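Local atomic coordinates of oxalate--CoA ligase (Arabidopsis thaliana, PDB entry 5IE2), a protein that belongs to the AMP-binding enzymes of the ANL clan, built from a large N-terminal part and a smaller C-terminal domain, and holds adenosine-5'-triphosphate in this crystal. Residues A[96-101]-A[167-172]; A[86-91]-A[112-117]. All blocks are in the same frame, centred on the assembly; numbering follows the deposited sequence.

Contact 1: A[96-101]-A[167-172]; sequences EFYLSD and FLHTSG. With ATP (adenosine-5'-triphosphate), chain C.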
loop_
_atom_site.group_PDB
_atom_site.type_symbol
_atom_site.label_atom_id
_atom_site.label_comp_id
_atom_site.label_asym_id
_atom_site.label_seq_id
_atom_site.Cartn_x
_atom_site.Cartn_y
_atom_site.Cartn_z
ATOM N N GLU A 96 -14.865 -16.903 -3.865
ATOM C CA GLU A 96 -16.291 -16.998 -3.600
ATOM C C GLU A 96 -16.630 -16.182 -2.366
ATOM O O GLU A 96 -17.628 -15.409 -2.359
ATOM C CB GLU A 96 -16.740 -18.458 -3.428
ATOM C CG GLU A 96 -18.175 -18.541 -2.953
ATOM C CD GLU A 96 -18.730 -19.964 -2.830
ATOM O OE1 GLU A 96 -18.109 -20.913 -3.370
ATOM O OE2 GLU A 96 -19.795 -20.110 -2.191
ATOM N N PHE A 97 -15.784 -16.291 -1.345
ATOM C CA PHE A 97 -16.010 -15.485 -0.148
ATOM C C PHE A 97 -15.965 -13.966 -0.423
ATOM O O PHE A 97 -16.840 -13.237 0.043
ATOM C CB PHE A 97 -14.992 -15.805 0.955
ATOM C CG PHE A 97 -15.157 -14.927 2.175
ATOM C CD1 PHE A 97 -16.088 -15.258 3.149
ATOM C CD2 PHE A 97 -14.431 -13.752 2.313
ATOM C CE1 PHE A 97 -16.268 -14.447 4.272
ATOM C CE2 PHE A 97 -14.622 -12.911 3.422
ATOM C CZ PHE A 97 -15.541 -13.275 4.406
ATOM N N TYR A 98 -14.931 -13.487 -1.125
ATOM C CA TYR A 98 -14.778 -12.050 -1.294
ATOM C C TYR A 98 -15.792 -11.484 -2.288
ATOM O O TYR A 98 -16.220 -10.341 -2.156
ATOM C CB TYR A 98 -13.329 -11.721 -1.741
ATOM C CG TYR A 98 -12.365 -11.894 -0.574
ATOM C CD1 TYR A 98 -12.500 -11.105 0.560
ATOM C CD2 TYR A 98 -11.352 -12.864 -0.595
ATOM C CE1 TYR A 98 -11.672 -11.268 1.656
ATOM C CE2 TYR A 98 -10.503 -13.038 0.504
ATOM C CZ TYR A 98 -10.666 -12.219 1.627
ATOM O OH TYR A 98 -9.856 -12.346 2.751
ATOM N N LEU A 99 -16.137 -12.255 -3.305
ATOM C CA LEU A 99 -17.169 -11.834 -4.243
ATOM C C LEU A 99 -18.508 -11.705 -3.530
ATOM O O LEU A 99 -19.213 -10.724 -3.747
ATOM C CB LEU A 99 -17.285 -12.797 -5.420
ATOM C CG LEU A 99 -16.156 -12.767 -6.449
ATOM C CD1 LEU A 99 -16.328 -13.963 -7.372
ATOM C CD2 LEU A 99 -16.215 -11.460 -7.310
ATOM N N SER A 100 -18.857 -12.682 -2.687
ATOM C CA SER A 100 -20.114 -12.622 -1.948
ATOM C C SER A 100 -20.122 -11.465 -0.940
ATOM O O SER A 100 -21.071 -10.675 -0.879
ATOM C CB SER A 100 -20.360 -13.950 -1.220
ATOM O OG SER A 100 -21.506 -13.850 -0.413
ATOM N N ASP A 101 -19.056 -11.362 -0.161
ATOM C CA ASP A 101 -18.967 -10.356 0.890
ATOM C C ASP A 101 -18.987 -8.905 0.400
ATOM O O ASP A 101 -19.492 -8.028 1.100
ATOM C CB ASP A 101 -17.685 -10.584 1.689
ATOM C CG ASP A 101 -17.612 -9.724 2.926
ATOM O OD1 ASP A 101 -18.379 -9.971 3.877
ATOM O OD2 ASP A 101 -16.790 -8.785 2.941
ATOM N N PHE A 167 -13.620 -0.651 -2.630
ATOM C CA PHE A 167 -13.942 -1.504 -1.501
ATOM C C PHE A 167 -12.780 -2.480 -1.395
ATOM O O PHE A 167 -12.467 -3.117 -2.395
ATOM C CB PHE A 167 -15.252 -2.268 -1.708
ATOM C CG PHE A 167 -15.599 -3.179 -0.551
ATOM C CD1 PHE A 167 -16.172 -2.664 0.595
ATOM C CD2 PHE A 167 -15.342 -4.542 -0.612
ATOM C CE1 PHE A 167 -16.488 -3.506 1.682
ATOM C CE2 PHE A 167 -15.671 -5.408 0.476
ATOM C CZ PHE A 167 -16.247 -4.895 1.586
ATOM N N LEU A 168 -12.171 -2.555 -0.205
ATOM C CA LEU A 168 -10.967 -3.366 0.096
ATOM C C LEU A 168 -11.167 -4.057 1.429
ATOM O O LEU A 168 -12.033 -3.665 2.213
ATOM C CB LEU A 168 -9.697 -2.492 0.190
ATOM C CG LEU A 168 -9.311 -1.837 -1.110
ATOM C CD1 LEU A 168 -8.213 -0.835 -0.892
ATOM C CD2 LEU A 168 -8.881 -2.938 -2.058
ATOM N N HIS A 169 -10.366 -5.087 1.679
ATOM C CA HIS A 169 -10.270 -5.673 3.008
ATOM C C HIS A 169 -8.897 -5.349 3.559
ATOM O O HIS A 169 -7.958 -5.105 2.807
ATOM C CB HIS A 169 -10.481 -7.182 2.982
ATOM C CG HIS A 169 -11.919 -7.576 3.023
ATOM N ND1 HIS A 169 -12.715 -7.631 1.894
ATOM C CD2 HIS A 169 -12.730 -7.880 4.072
ATOM C CE1 HIS A 169 -13.945 -7.986 2.246
ATOM N NE2 HIS A 169 -13.979 -8.149 3.559
ATOM N N THR A 170 -8.788 -5.292 4.875
ATOM C CA THR A 170 -7.478 -5.097 5.501
ATOM C C THR A 170 -6.584 -6.354 5.373
ATOM O O THR A 170 -7.096 -7.438 5.099
ATOM C CB THR A 170 -7.632 -4.720 6.944
ATOM O OG1 THR A 170 -8.482 -5.677 7.594
ATOM C CG2 THR A 170 -8.250 -3.307 7.029
ATOM N N SER A 171 -5.261 -6.190 5.506
ATOM C CA SER A 171 -4.293 -7.270 5.247
ATOM C C SER A 171 -4.382 -8.516 6.177
ATOM O O SER A 171 -3.746 -9.526 5.883
ATOM C CB SER A 171 -2.865 -6.703 5.312
ATOM O OG SER A 171 -2.610 -5.809 4.230
ATOM N N GLY A 172 -5.143 -8.464 7.274
ATOM C CA GLY A 172 -5.325 -9.641 8.120
ATOM C C GLY A 172 -4.200 -9.874 9.144
ATOM O O GLY A 172 -4.033 -10.971 9.727
HETATM P PG ATP C . -5.314 -5.787 9.610
HETATM O O1G ATP C . -4.753 -6.153 10.984
HETATM O O2G ATP C . -6.203 -6.834 9.039
HETATM O O3G ATP C . -5.985 -4.415 9.633
HETATM P PB ATP C . -3.030 -4.428 8.484
HETATM O O1B ATP C . -1.646 -4.901 8.094
HETATM O O2B ATP C . -3.240 -3.597 9.699
HETATM O O3B ATP C . -4.076 -5.690 8.551
HETATM P PA ATP C . -2.985 -2.406 6.330
HETATM O O1A ATP C . -4.066 -1.334 6.287
HETATM O O2A ATP C . -2.478 -2.989 5.069
HETATM O O3A ATP C . -3.598 -3.643 7.166
HETATM O "O5'" ATP C . -1.792 -1.887 7.264
HETATM C "C5'" ATP C . -1.831 -0.655 8.025
HETATM C "C4'" ATP C . -0.908 -0.871 9.238
HETATM O "O4'" ATP C . 0.455 -0.956 8.780
HETATM C "C3'" ATP C . -0.861 0.321 10.143
HETATM O "O3'" ATP C . -1.979 0.298 11.028
HETATM C "C2'" ATP C . 0.454 0.141 10.873
HETATM O "O2'" ATP C . 0.310 -0.901 11.851
HETATM C "C1'" ATP C . 1.309 -0.437 9.783
HETATM N N9 ATP C . 2.179 0.578 9.141
HETATM C C8 ATP C . 1.950 1.296 8.035
HETATM N N7 ATP C . 3.032 2.095 7.782
HETATM C C5 ATP C . 3.958 1.832 8.760
HETATM C C6 ATP C . 5.325 2.309 9.075
HETATM N N6 ATP C . 5.947 3.209 8.243
HETATM N N1 ATP C . 5.921 1.772 10.165
HETATM C C2 ATP C . 5.314 0.849 10.947
HETATM N N3 ATP C . 4.063 0.371 10.726
HETATM C C4 ATP C . 3.382 0.840 9.641
#
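Where strand 164-169 runs into the phosphate-binding loop of the ANL fold, His169 at the strand's end meets Tyr98 and Asp101 from helix 92-101. Tyr98 and His169 form a T-shaped (edge-to-face) pair, with ring centroids 5.1 Å apart and planes at 63°. The phenol lends its edge: Tyr98 CE1 lies over one imidazole face near the rim, and Tyr98 CD1 comes within 3.7 Å of His169 ND1. Asp101, its CG swung opposite the backbone N (chi1 -171°), brings OD2 in plane to the NE2/CE1 edge of the imidazole, 2.9 Å from His169 NE2. That oxygen also faces the edge of Phe167, 4.2 Å from Phe167 CZ. Beyond His169 the chain grips the triphosphate. Thr170 OG1 donates to ATP O2G at 2.9 Å, and Gly172 N approaches the same oxygen in a short, bent bond (136°). Ser171 OG donates to ATP O2A at 2.9 Å. Strand 164-169 pairs antiparallel with strand 179-183, and the backbone of Phe167 is hydrogen-bonded to that of Ala83 in strand 82-85. On the helix, Glu96 and Leu99 pack against Ala120 of helix 115-123.

Contact 2: A[86-91]-A[112-117]; sequences LNAAYT and EGNAPA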
loop_
_atom_site.group_PDB
_atom_site.type_symbol
_atom_site.label_atom_id
_atom_site.label_comp_id
_atom_site.label_asym_id
_atom_site.label_seq_id
_atom_site.Cartn_x
_atom_site.Cartn_y
_atom_site.Cartn_z
ATOM N N LEU A 86 -9.248 -7.546 -6.434
ATOM C CA LEU A 86 -9.000 -8.765 -5.674
ATOM C C LEU A 86 -7.675 -9.387 -6.132
ATOM O O LEU A 86 -7.334 -9.322 -7.324
ATOM C CB LEU A 86 -10.145 -9.770 -5.865
ATOM C CG LEU A 86 -11.514 -9.306 -5.322
ATOM C CD1 LEU A 86 -12.567 -10.356 -5.655
ATOM C CD2 LEU A 86 -11.458 -9.070 -3.805
ATOM N N ASN A 87 -6.932 -9.935 -5.184
ATOM C CA ASN A 87 -5.677 -10.654 -5.421
ATOM C C ASN A 87 -5.882 -11.769 -6.434
ATOM O O ASN A 87 -6.652 -12.665 -6.163
ATOM C CB ASN A 87 -5.197 -11.245 -4.071
ATOM C CG ASN A 87 -3.797 -11.888 -4.150
ATOM O OD1 ASN A 87 -3.292 -12.178 -5.226
ATOM N ND2 ASN A 87 -3.180 -12.104 -2.988
ATOM N N ALA A 88 -5.172 -11.759 -7.558
ATOM C CA ALA A 88 -5.383 -12.768 -8.585
ATOM C C ALA A 88 -5.019 -14.168 -8.095
ATOM O O ALA A 88 -5.427 -15.158 -8.720
ATOM C CB ALA A 88 -4.562 -12.433 -9.861
ATOM N N ALA A 89 -4.271 -14.242 -6.985
ATOM C CA ALA A 89 -3.752 -15.539 -6.507
ATOM C C ALA A 89 -4.703 -16.260 -5.558
ATOM O O ALA A 89 -4.390 -17.343 -5.042
ATOM C CB ALA A 89 -2.399 -15.337 -5.831
ATOM N N TYR A 90 -5.872 -15.685 -5.297
ATOM C CA TYR A 90 -6.854 -16.330 -4.434
ATOM C C TYR A 90 -7.304 -17.701 -4.981
ATOM O O TYR A 90 -7.373 -17.901 -6.206
ATOM C CB TYR A 90 -8.100 -15.435 -4.272
ATOM C CG TYR A 90 -7.964 -14.273 -3.293
ATOM C CD1 TYR A 90 -7.154 -14.349 -2.170
ATOM C CD2 TYR A 90 -8.671 -13.079 -3.503
ATOM C CE1 TYR A 90 -7.060 -13.282 -1.258
ATOM C CE2 TYR A 90 -8.559 -12.028 -2.629
ATOM C CZ TYR A 90 -7.769 -12.130 -1.493
ATOM O OH TYR A 90 -7.668 -11.055 -0.614
ATOM N N THR A 91 -7.647 -18.600 -4.062
ATOM C CA THR A 91 -8.282 -19.860 -4.443
ATOM C C THR A 91 -9.728 -19.611 -4.834
ATOM O O THR A 91 -10.280 -18.546 -4.533
ATOM C CB THR A 91 -8.262 -20.851 -3.313
ATOM O OG1 THR A 91 -9.119 -20.364 -2.260
ATOM C CG2 THR A 91 -6.833 -21.071 -2.814
ATOM N N GLU A 112 -7.154 -13.290 -20.937
ATOM C CA GLU A 112 -6.589 -14.625 -20.577
ATOM C C GLU A 112 -7.415 -15.244 -19.432
ATOM O O GLU A 112 -7.563 -16.482 -19.286
ATOM C CB GLU A 112 -5.118 -14.534 -20.165
ATOM C CG GLU A 112 -4.132 -14.096 -21.218
ATOM C CD GLU A 112 -4.011 -12.565 -21.409
ATOM O OE1 GLU A 112 -4.711 -11.775 -20.733
ATOM O OE2 GLU A 112 -3.162 -12.146 -22.230
ATOM N N GLY A 113 -7.989 -14.384 -18.607
ATOM C CA GLY A 113 -8.877 -14.882 -17.569
ATOM C C GLY A 113 -8.192 -15.250 -16.250
ATOM O O GLY A 113 -6.993 -15.033 -16.050
ATOM N N ASN A 114 -8.995 -15.772 -15.344
ATOM C CA ASN A 114 -8.546 -16.230 -14.036
ATOM C C ASN A 114 -9.462 -17.372 -13.633
ATOM O O ASN A 114 -10.651 -17.171 -13.309
ATOM C CB ASN A 114 -8.572 -15.086 -13.016
ATOM C CG ASN A 114 -8.032 -15.522 -11.651
ATOM O OD1 ASN A 114 -8.587 -16.403 -11.020
ATOM N ND2 ASN A 114 -6.960 -14.904 -11.207
ATOM N N ALA A 115 -8.956 -18.607 -13.697
ATOM C CA ALA A 115 -9.848 -19.746 -13.573
ATOM C C ALA A 115 -10.533 -19.848 -12.198
ATOM O O ALA A 115 -11.742 -20.079 -12.138
ATOM C CB ALA A 115 -9.081 -21.056 -13.933
ATOM N N PRO A 116 -9.782 -19.647 -11.094
ATOM C CA PRO A 116 -10.465 -19.694 -9.797
ATOM C C PRO A 116 -11.516 -18.582 -9.656
ATOM O O PRO A 116 -12.595 -18.850 -9.102
ATOM C CB PRO A 116 -9.323 -19.500 -8.780
ATOM C CG PRO A 116 -8.110 -20.006 -9.499
ATOM C CD PRO A 116 -8.318 -19.541 -10.937
ATOM N N ALA A 117 -11.228 -17.369 -10.141
ATOM C CA ALA A 117 -12.201 -16.296 -9.964
ATOM C C ALA A 117 -13.412 -16.585 -10.826
ATOM O O ALA A 117 -14.546 -16.409 -10.391
ATOM C CB ALA A 117 -11.606 -14.909 -10.313
#
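One side chain, Asn114, does two jobs at once: its amide nitrogen binds the carbonyl of Ala88 across the contact while its amide oxygen caps its own helix. Asn114 ND2 lies 2.9 Å from Ala88 O in a fairly straight bond, N-H...O 161°. The donor arrives in the carbonyl plane, on a lone pair, and the acceptor in turn lies almost exactly in the Asn114 amide plane. Ala88 CB rests against the same nitrogen at 3.7 Å. The amide reaches the 86-91 loop because chi1 of -177° sets CG opposite the backbone N; its oxygen, Asn114 OD1, accepts from Ala117 N at 2.9 Å, tilted 25° from the carbonyl plane. Bonds at both ends fix the amide's rotation. Alongside, Pro116 in the first turn of the helix sets its ring against the loop backbone, with Pro116 CB 3.6 Å from Tyr90 O. The loop is itself braced. Residues Asn87 to Tyr90 make a type I beta turn, and Asn87 OD1 closes an Asx turn by accepting from Ala89 N at 2.9 Å, from well above the carbonyl plane. Asn87 CB sits over the centre of the Tyr90 ring. The contact lies at the surface and joins the loop between strand 82-85 and helix 92-101 to the start of helix 115-123. Thr91 is the N-cap of helix 92-101, and Glu94 accepts from its backbone N; Phe95 of that helix meets Asn114 and Ala117.

The four segments alternate along the chain, and the centres of contacts 1 and 2 lie 13 Å apart. Helix 92-101 leads directly from the loop of contact 2 into contact 1, and side chains of the two contacts touch. The rings of Tyr98 and Tyr90 stack, with Tyr98 CE2 3.5 Å from Tyr90 CZ, and Leu86 CD2 lies 3.8 Å from Tyr98 CB. Tyr98 thus serves both contacts, stacking on Tyr90 while its edge is turned to His169. Contact 1 holds three residues of the ATP pocket, and the side chain of its His169 is about 10 Å from the magnesium ion. Contact 2 stands further back, the Tyr90 side chain being about 11 Å from ATP.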